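Local coordinates for protein choline dehydrogenase and related flavoproteins (Aspergillus oryzae, PDB 3Q9T) that acts as a formate oxidase of the glucose-methanol-choline oxidoreductase family, carrying 8-formyl-FAD as its flavin cofactor, at residues A22-E27 / L129-T134; D362-K367 / G463-Y468; A369-A374 / K381-P386. All blocks are in the same frame, centred on the assembly; numbering follows the deposited sequence. Where two conformers were deposited one is given.

Contact 1 of 3, residues A22-E27 / L129-T134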
loop_
_atom_site.group_PDB
_atom_site.type_symbol
_atom_site.label_atom_id
_atom_site.label_comp_id
_atom_site.label_asym_id
_atom_site.label_seq_id
_atom_site.Cartn_x
_atom_site.Cartn_y
_atom_site.Cartn_z
ATOM N N ALA A 22 -29.946 16.398 -15.735
ATOM C CA ALA A 22 -31.169 15.710 -16.145
ATOM C C ALA A 22 -32.441 16.404 -15.664
ATOM O O ALA A 22 -33.398 16.515 -16.419
ATOM C CB ALA A 22 -31.160 14.270 -15.683
ATOM N N GLY A 23 -32.454 16.838 -14.407
ATOM C CA GLY A 23 -33.646 17.419 -13.812
ATOM C C GLY A 23 -33.956 18.775 -14.414
ATOM O O GLY A 23 -35.110 19.139 -14.596
ATOM N N ARG A 24 -32.909 19.516 -14.747
ATOM C CA ARG A 24 -33.070 20.839 -15.324
ATOM C C ARG A 24 -33.562 20.741 -16.760
ATOM O O ARG A 24 -34.463 21.479 -17.176
ATOM C CB ARG A 24 -31.758 21.615 -15.256
ATOM C CG ARG A 24 -31.355 21.998 -13.836
ATOM C CD ARG A 24 -32.415 22.860 -13.150
ATOM N NE ARG A 24 -31.902 23.420 -11.898
ATOM C CZ ARG A 24 -32.648 23.979 -10.947
ATOM N NH1 ARG A 24 -33.963 24.087 -11.097
ATOM N NH2 ARG A 24 -32.070 24.448 -9.847
ATOM N N LEU A 25 -32.987 19.812 -17.517
ATOM C CA LEU A 25 -33.414 19.627 -18.894
ATOM C C LEU A 25 -34.874 19.169 -18.942
ATOM O O LEU A 25 -35.613 19.531 -19.863
ATOM C CB LEU A 25 -32.491 18.663 -19.641
ATOM C CG LEU A 25 -31.120 19.237 -20.015
ATOM C CD1 LEU A 25 -30.309 18.216 -20.774
ATOM C CD2 LEU A 25 -31.263 20.509 -20.837
ATOM N N ALA A 26 -35.288 18.416 -17.924
ATOM C CA ALA A 26 -36.659 17.925 -17.819
ATOM C C ALA A 26 -37.688 18.998 -17.426
ATOM O O ALA A 26 -38.888 18.726 -17.425
ATOM C CB ALA A 26 -36.727 16.751 -16.830
ATOM N N GLU A 27 -37.238 20.201 -17.075
ATOM C CA GLU A 27 -38.186 21.244 -16.662
ATOM C C GLU A 27 -39.173 21.636 -17.777
ATOM O O GLU A 27 -40.263 22.142 -17.501
ATOM C CB GLU A 27 -37.467 22.466 -16.089
ATOM C CG GLU A 27 -36.985 22.273 -14.661
ATOM C CD GLU A 27 -35.958 23.322 -14.234
ATOM O OE1 GLU A 27 -35.372 23.975 -15.119
ATOM O OE2 GLU A 27 -35.716 23.475 -13.016
ATOM N N LEU A 129 -23.507 28.460 -8.414
ATOM C CA LEU A 129 -23.157 27.924 -7.088
ATOM C C LEU A 129 -24.360 27.927 -6.127
ATOM O O LEU A 129 -24.351 27.266 -5.091
ATOM C CB LEU A 129 -21.986 28.705 -6.469
ATOM C CG LEU A 129 -20.618 28.448 -7.100
ATOM C CD1 LEU A 129 -19.631 29.568 -6.810
ATOM C CD2 LEU A 129 -20.065 27.074 -6.661
ATOM N N ARG A 130 -25.401 28.676 -6.474
ATOM C CA ARG A 130 -26.536 28.824 -5.576
ATOM C C ARG A 130 -27.820 28.194 -6.119
ATOM O O ARG A 130 -28.736 27.872 -5.361
ATOM C CB ARG A 130 -26.721 30.301 -5.260
ATOM C CG ARG A 130 -25.487 30.870 -4.576
ATOM C CD ARG A 130 -25.526 32.381 -4.404
ATOM N NE ARG A 130 -24.335 32.837 -3.694
ATOM C CZ ARG A 130 -24.115 34.095 -3.339
ATOM N NH1 ARG A 130 -25.016 35.039 -3.630
ATOM N NH2 ARG A 130 -22.997 34.404 -2.691
ATOM N N LYS A 131 -27.875 27.980 -7.427
ATOM C CA LYS A 131 -29.123 27.553 -8.053
ATOM C C LYS A 131 -29.724 26.252 -7.503
ATOM O O LYS A 131 -30.945 26.143 -7.373
ATOM C CB LYS A 131 -28.955 27.460 -9.574
ATOM C CG LYS A 131 -30.279 27.456 -10.339
ATOM C CD LYS A 131 -30.056 27.494 -11.848
ATOM C CE LYS A 131 -31.360 27.385 -12.626
ATOM N NZ LYS A 131 -31.092 27.480 -14.085
ATOM N N SER A 132 -28.882 25.266 -7.195
ATOM C CA SER A 132 -29.367 23.944 -6.805
ATOM C C SER A 132 -30.063 23.911 -5.439
ATOM O O SER A 132 -30.856 23.018 -5.153
ATOM C CB SER A 132 -28.206 22.938 -6.783
ATOM O OG SER A 132 -27.420 23.029 -7.957
ATOM N N ALA A 133 -29.732 24.876 -4.588
ATOM C CA ALA A 133 -30.084 24.814 -3.178
ATOM C C ALA A 133 -31.286 25.686 -2.822
ATOM O O ALA A 133 -31.472 26.772 -3.384
ATOM C CB ALA A 133 -28.867 25.232 -2.320
ATOM N N THR A 134 -32.085 25.197 -1.876
ATOM C CA THR A 134 -32.986 26.052 -1.128
ATOM C C THR A 134 -32.494 26.117 0.312
ATOM O O THR A 134 -32.545 25.118 1.041
ATOM C CB THR A 134 -34.429 25.549 -1.144
ATOM O OG1 THR A 134 -34.947 25.616 -2.482
ATOM C CG2 THR A 134 -35.297 26.419 -0.237
HETATM O O HOH W 1 -33.828 26.236 -14.321
#
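Arg24 and Lys131 form a small, largely polar contact between the C-terminal part of helix 16-25 and the end of helix 122-131, where the chain turns into strand 133-136. The first helix starts at Thr16 and Ala17, which bind FAD, and the turn into it carries a glycine pattern consistent with a Rossmann-type dinucleotide fold. The charged ends do not touch: the arginine guanidinium meets the methylenes and backbone oxygen of the lysine. The Arg24 chain bends at its second torsion (chi2 -59°), which carries the guanidinium across to Lys131. CE of Lys131 lies over one face of that group, 4.0 Å from CZ of Arg24; nearer the backbone, CG of Lys131 is 3.5 Å from NH2 of Arg24. At the edge, NH2 of Arg24 comes within 3.2 Å of the backbone O of Lys131. NH1 of Arg24 makes a 2.7 Å salt bridge to OE2 of Glu27, approaching it on the syn side, and OE2 lies in the plane of the guanidinium. A water joins the segments, donating to OE1 of Glu27 at 2.9 Å and accepting from NZ of Lys131 at 3.0 Å. Helix 555-572 completes the network: Glu563 takes NE of Arg24 on one oxygen and OG of Ser132 on the other, and Lys570 pairs with OE1 of Glu27. With NE of Arg24 still 4.7 Å from NZ of Lys131, the nearby carboxylates probably offset the like charges, and the bonds at NE and NH1 limit rotation of the guanidinium.

Contact 2 of 3, residues D362-K367 / G463-Y468; sequences DKYLEK and GIRFSY
Two first torsions set up this contact: Tyr364 has its CG anti to the carbonyl carbon (chi1 -69°), which sends the ring toward the opposite helix, and Phe466 has its CG swung to lie opposite its backbone N (chi1 168°), which brings its own ring alongside, CD1 of Phe466 3.7 Å from CE1 of Tyr364. The two aromatic rings meet obliquely. The CB of Phe466, placed by the course of the helix backbone, sits over one face of the tyrosine, displaced toward the rim, 4.1 Å from the ring centroid in a CH-pi contact. The tyrosine also lies along the helix backbone, its CE2 3.6 Å from N of Phe466 and its OH 3.6 Å from CA of Phe466. In the conformer described, CD of Arg465 comes to the tyrosine edge, near the ring plane, 4.0 Å from CD2 of Tyr364. The short helix 362-365 is thereby held against helix 454-473, which itself packs on strands 308-316 and 392-397 of the large mixed sheet, Phe466 reaching Leu394, an arrangement of sheet and covering helices as in the substrate-binding part of other GMC enzymes. The phenol OH is hydrogen-bonded to the carboxylate of Asp469, further along the long helix, while NE of Arg465 pairs with Glu462.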
loop_
_atom_site.group_PDB
_atom_site.type_symbol
_atom_site.label_atom_id
_atom_site.label_comp_id
_atom_site.label_asym_id
_atom_site.label_seq_id
_atom_site.Cartn_x
_atom_site.Cartn_y
_atom_site.Cartn_z
ATOM N N ASP A 362 0.922 30.950 7.263
ATOM C CA ASP A 362 2.148 31.618 6.842
ATOM C C ASP A 362 3.245 31.586 7.914
ATOM O O ASP A 362 4.416 31.326 7.625
ATOM C CB ASP A 362 1.849 33.053 6.395
ATOM C CG ASP A 362 0.919 33.092 5.193
ATOM O OD1 ASP A 362 1.420 33.121 4.042
ATOM O OD2 ASP A 362 -0.315 33.055 5.400
ATOM N N LYS A 363 2.874 31.808 9.158
ATOM C CA LYS A 363 3.918 31.968 10.154
ATOM C C LYS A 363 4.519 30.607 10.518
ATOM O O LYS A 363 5.650 30.532 10.972
ATOM C CB LYS A 363 3.400 32.700 11.378
ATOM C CG LYS A 363 2.610 31.805 12.334
ATOM C CD LYS A 363 1.904 32.627 13.395
ATOM C CE LYS A 363 1.399 31.764 14.541
ATOM N NZ LYS A 363 0.662 32.600 15.521
ATOM N N TYR A 364 3.775 29.528 10.291
ATOM C CA TYR A 364 4.362 28.203 10.478
ATOM C C TYR A 364 5.265 27.880 9.302
ATOM O O TYR A 364 6.361 27.341 9.471
ATOM C CB TYR A 364 3.292 27.132 10.595
ATOM C CG TYR A 364 2.482 27.209 11.854
ATOM C CD1 TYR A 364 1.494 28.179 12.011
ATOM C CD2 TYR A 364 2.693 26.306 12.889
ATOM C CE1 TYR A 364 0.746 28.245 13.169
ATOM C CE2 TYR A 364 1.947 26.362 14.047
ATOM C CZ TYR A 364 0.973 27.322 14.180
ATOM O OH TYR A 364 0.251 27.373 15.343
ATOM N N LEU A 365 4.790 28.201 8.105
ATOM C CA LEU A 365 5.541 27.918 6.894
ATOM C C LEU A 365 6.886 28.647 6.966
ATOM O O LEU A 365 7.933 28.067 6.662
ATOM C CB LEU A 365 4.747 28.347 5.654
ATOM C CG LEU A 365 3.950 27.368 4.765
ATOM C CD1 LEU A 365 3.853 25.948 5.261
ATOM C CD2 LEU A 365 2.565 27.922 4.469
ATOM N N GLU A 366 6.851 29.905 7.404
ATOM C CA GLU A 366 8.036 30.771 7.413
ATOM C C GLU A 366 9.158 30.219 8.272
ATOM O O GLU A 366 10.318 30.586 8.096
ATOM C CB GLU A 366 7.691 32.187 7.898
ATOM C CG GLU A 366 6.691 32.940 7.034
ATOM C CD GLU A 366 7.275 33.424 5.723
ATOM O OE1 GLU A 366 6.787 34.444 5.190
ATOM O OE2 GLU A 366 8.219 32.788 5.221
ATOM N N LYS A 367 8.816 29.337 9.202
ATOM C CA LYS A 367 9.811 28.750 10.083
ATOM C C LYS A 367 10.588 27.620 9.415
ATOM O O LYS A 367 11.544 27.107 9.984
ATOM C CB LYS A 367 9.158 28.237 11.371
ATOM C CG LYS A 367 8.588 29.335 12.265
ATOM C CD LYS A 367 8.094 28.758 13.580
ATOM C CE LYS A 367 7.232 29.756 14.335
ATOM N NZ LYS A 367 6.571 29.118 15.513
ATOM N N GLY A 463 0.305 22.152 9.144
ATOM C CA GLY A 463 -1.121 22.292 9.401
ATOM C C GLY A 463 -1.581 21.375 10.523
ATOM O O GLY A 463 -2.543 21.664 11.230
ATOM N N ILE A 464 -0.911 20.235 10.657
ATOM C CA ILE A 464 -1.050 19.405 11.833
ATOM C C ILE A 464 -0.530 20.195 13.054
ATOM O O ILE A 464 -1.187 20.239 14.086
ATOM C CB ILE A 464 -0.270 18.079 11.665
ATOM C CG1 ILE A 464 -0.805 17.293 10.459
ATOM C CG2 ILE A 464 -0.366 17.216 12.924
ATOM C CD1 ILE A 464 0.031 16.034 10.127
ATOM N N ARG A 465 0.627 20.849 12.940
ATOM C CA ARG A 465 1.158 21.595 14.086
ATOM C C ARG A 465 0.178 22.709 14.497
ATOM O O ARG A 465 -0.189 22.819 15.668
ATOM C CB ARG A 465 2.552 22.157 13.813
ATOM C CG ARG A 465 3.297 22.587 15.099
ATOM C CD ARG A 465 4.590 23.338 14.768
ATOM N NE ARG A 465 5.337 22.651 13.722
ATOM C CZ ARG A 465 6.037 21.535 13.906
ATOM N NH1 ARG A 465 6.100 20.976 15.113
ATOM N NH2 ARG A 465 6.668 20.973 12.877
ATOM N N PHE A 466 -0.262 23.512 13.534
ATOM C CA PHE A 466 -1.284 24.518 13.801
ATOM C C PHE A 466 -2.494 23.923 14.536
ATOM O O PHE A 466 -2.972 24.512 15.501
ATOM C CB PHE A 466 -1.731 25.185 12.502
ATOM C CG PHE A 466 -2.965 26.032 12.640
ATOM C CD1 PHE A 466 -2.873 27.418 12.640
ATOM C CD2 PHE A 466 -4.225 25.443 12.748
ATOM C CE1 PHE A 466 -4.010 28.205 12.757
ATOM C CE2 PHE A 466 -5.364 26.216 12.866
ATOM C CZ PHE A 466 -5.262 27.602 12.868
ATOM N N SER A 467 -2.986 22.766 14.082
ATOM C CA SER A 467 -4.151 22.148 14.711
ATOM C C SER A 467 -3.876 21.714 16.146
ATOM O O SER A 467 -4.747 21.846 17.013
ATOM C CB SER A 467 -4.683 20.953 13.906
ATOM O OG SER A 467 -5.006 21.329 12.588
ATOM N N TYR A 468 -2.677 21.176 16.378
ATOM C CA TYR A 468 -2.240 20.748 17.709
ATOM C C TYR A 468 -2.111 21.928 18.682
ATOM O O TYR A 468 -2.614 21.876 19.811
ATOM C CB TYR A 468 -0.928 19.949 17.613
ATOM C CG TYR A 468 -1.169 18.460 17.614
ATOM C CD1 TYR A 468 -0.831 17.677 18.718
ATOM C CD2 TYR A 468 -1.789 17.842 16.534
ATOM C CE1 TYR A 468 -1.074 16.307 18.733
ATOM C CE2 TYR A 468 -2.034 16.468 16.533
ATOM C CZ TYR A 468 -1.678 15.709 17.636
ATOM O OH TYR A 468 -1.921 14.358 17.639
#

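Contact 3 of 3, residues A369-A374 / K381-P386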
loop_
_atom_site.group_PDB
_atom_site.type_symbol
_atom_site.label_atom_id
_atom_site.label_comp_id
_atom_site.label_asym_id
_atom_site.label_seq_id
_atom_site.Cartn_x
_atom_site.Cartn_y
_atom_site.Cartn_z
ATOM N N ALA A 369 13.115 26.376 6.643
ATOM C CA ALA A 369 14.126 26.885 5.703
ATOM C C ALA A 369 13.777 26.560 4.249
ATOM O O ALA A 369 13.885 27.409 3.370
ATOM C CB ALA A 369 15.510 26.338 6.046
ATOM N N GLU A 370 13.363 25.323 4.000
ATOM C CA GLU A 370 12.954 24.933 2.655
ATOM C C GLU A 370 11.761 25.748 2.089
ATOM O O GLU A 370 11.816 26.207 0.951
ATOM C CB GLU A 370 12.713 23.424 2.566
ATOM C CG GLU A 370 12.434 22.965 1.143
ATOM C CD GLU A 370 12.200 21.468 1.023
ATOM O OE1 GLU A 370 11.439 21.067 0.110
ATOM O OE2 GLU A 370 12.774 20.698 1.831
ATOM N N TYR A 371 10.694 25.937 2.864
ATOM C CA TYR A 371 9.599 26.789 2.385
ATOM C C TYR A 371 10.090 28.191 2.068
ATOM O O TYR A 371 9.719 28.765 1.044
ATOM C CB TYR A 371 8.423 26.878 3.372
ATOM C CG TYR A 371 7.378 27.879 2.919
ATOM C CD1 TYR A 371 7.458 29.220 3.286
ATOM C CD2 TYR A 371 6.335 27.496 2.089
ATOM C CE1 TYR A 371 6.514 30.142 2.873
ATOM C CE2 TYR A 371 5.388 28.413 1.659
ATOM C CZ TYR A 371 5.486 29.732 2.054
ATOM O OH TYR A 371 4.551 30.633 1.624
ATOM N N ARG A 372 10.919 28.741 2.949
ATOM C CA ARG A 372 11.427 30.093 2.758
ATOM C C ARG A 372 12.150 30.207 1.421
ATOM O O ARG A 372 11.901 31.135 0.649
ATOM C CB ARG A 372 12.365 30.511 3.911
ATOM C CG ARG A 372 11.644 30.953 5.176
ATOM C CD ARG A 372 12.551 31.754 6.133
ATOM N NE ARG A 372 13.829 31.089 6.382
ATOM C CZ ARG A 372 14.037 30.192 7.336
ATOM N NH1 ARG A 372 13.053 29.835 8.150
ATOM N NH2 ARG A 372 15.235 29.645 7.471
ATOM N N LYS A 373 13.044 29.261 1.155
ATOM C CA LYS A 373 13.772 29.204 -0.113
ATOM C C LYS A 373 12.839 29.029 -1.329
ATOM O O LYS A 373 13.024 29.666 -2.366
ATOM C CB LYS A 373 14.782 28.057 -0.065
ATOM C CG LYS A 373 15.597 27.903 -1.327
ATOM C CD LYS A 373 16.248 26.531 -1.401
ATOM C CE LYS A 373 17.163 26.279 -0.217
ATOM N NZ LYS A 373 17.415 24.812 -0.056
ATOM N N ALA A 374 11.830 28.173 -1.207
ATOM C CA ALA A 374 10.921 27.943 -2.332
ATOM C C ALA A 374 10.108 29.204 -2.636
ATOM O O ALA A 374 9.872 29.528 -3.786
ATOM C CB ALA A 374 9.994 26.761 -2.054
ATOM N N LYS A 381 6.278 35.193 -3.851
ATOM C CA LYS A 381 4.883 34.781 -3.746
ATOM C C LYS A 381 4.754 33.392 -3.108
ATOM O O LYS A 381 5.454 32.458 -3.487
ATOM C CB LYS A 381 4.233 34.758 -5.137
ATOM C CG LYS A 381 4.219 36.098 -5.874
ATOM C CD LYS A 381 3.170 37.046 -5.288
ATOM C CE LYS A 381 3.225 38.439 -5.934
ATOM N NZ LYS A 381 2.399 39.456 -5.203
ATOM N N ASP A 382 3.849 33.264 -2.146
ATOM C CA ASP A 382 3.524 31.980 -1.539
ATOM C C ASP A 382 3.181 30.954 -2.607
ATOM O O ASP A 382 2.257 31.164 -3.390
ATOM C CB ASP A 382 2.325 32.147 -0.595
ATOM C CG ASP A 382 1.807 30.831 -0.070
ATOM O OD1 ASP A 382 0.570 30.694 0.060
ATOM O OD2 ASP A 382 2.633 29.929 0.218
ATOM N N PRO A 383 3.923 29.833 -2.642
ATOM C CA PRO A 383 3.655 28.778 -3.632
ATOM C C PRO A 383 2.245 28.215 -3.562
ATOM O O PRO A 383 1.665 27.952 -4.605
ATOM C CB PRO A 383 4.680 27.683 -3.278
ATOM C CG PRO A 383 5.806 28.421 -2.597
ATOM C CD PRO A 383 5.152 29.576 -1.865
ATOM N N PHE A 384 1.708 28.022 -2.361
ATOM C CA PHE A 384 0.410 27.360 -2.215
ATOM C C PHE A 384 -0.784 28.234 -2.598
ATOM O O PHE A 384 -1.601 27.866 -3.463
ATOM C CB PHE A 384 0.225 26.831 -0.782
ATOM C CG PHE A 384 1.370 25.991 -0.298
ATOM C CD1 PHE A 384 1.492 24.664 -0.690
ATOM C CD2 PHE A 384 2.323 26.525 0.550
ATOM C CE1 PHE A 384 2.552 23.893 -0.253
ATOM C CE2 PHE A 384 3.382 25.760 0.990
ATOM C CZ PHE A 384 3.498 24.439 0.591
ATOM N N SER A 385 -0.888 29.382 -1.945
ATOM C CA SER A 385 -2.053 30.253 -2.097
ATOM C C SER A 385 -1.606 31.697 -2.322
ATOM O O SER A 385 -1.786 32.543 -1.447
ATOM C CB SER A 385 -2.913 30.188 -0.835
ATOM O OG SER A 385 -3.441 28.894 -0.624
ATOM N N PRO A 386 -1.024 31.985 -3.499
ATOM C CA PRO A 386 -0.421 33.304 -3.726
ATOM C C PRO A 386 -1.458 34.421 -3.842
ATOM O O PRO A 386 -1.090 35.575 -4.032
ATOM C CB PRO A 386 0.292 33.133 -5.067
ATOM C CG PRO A 386 -0.505 32.071 -5.784
ATOM C CD PRO A 386 -0.970 31.126 -4.701
#
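An Asx motif in the loop between helix 369-377 and strand 392-397 presents the Asp382 carboxylate to Tyr371 of that helix. The motif is closed by N of Ser385, which donates to OD1 of Asp382 at 2.8 Å from well above the carboxylate plane, and N of Phe384 adds a weak bond to OD2. That same OD2 accepts the hydroxyl of Tyr371 at the edge of its ring; the OH to OD2 separation is modelled as very short, 2.5 Å. Tyr371 gets there because its CG stands opposite the backbone N (chi1 174°), taking the ring away from its own helix toward the loop. Phe384 runs rim to rim with it, the planes only 5° apart but neither ring over the other, and CE2 of Tyr371 lies 3.4 Å from CE2 of Phe384. Pro383 fills in obliquely, its CD 3.7 Å from OH of Tyr371. Arg360 and His391 also bond to OD1 of Asp382, and helix 454-473 packs on Phe384. So many donors converging on one buried carboxylate would probably stabilise its ionised form and fix its rotation.

Overall arrangement
From the N terminus, contact 1 comes first, closing a loop of 101 residues between helix 16-25 of the FAD-binding part and the junction of helix 122-131 with strand 133-136. It is complete before contact 2 opens, and lies across the chain's centre from the others, its centre about 40 Å from each of theirs. Contact 2 spans 95 residues, tying helix 362-365 to helix 454-473. Within that span, contact 3 makes a short closure of six residues, folding the loop after helix 369-377 back on that helix. Contacts 2 and 3 touch, chiefly where NH1 of Arg372 probably bonds to O of Glu366, so two successive helices share one neighbourhood.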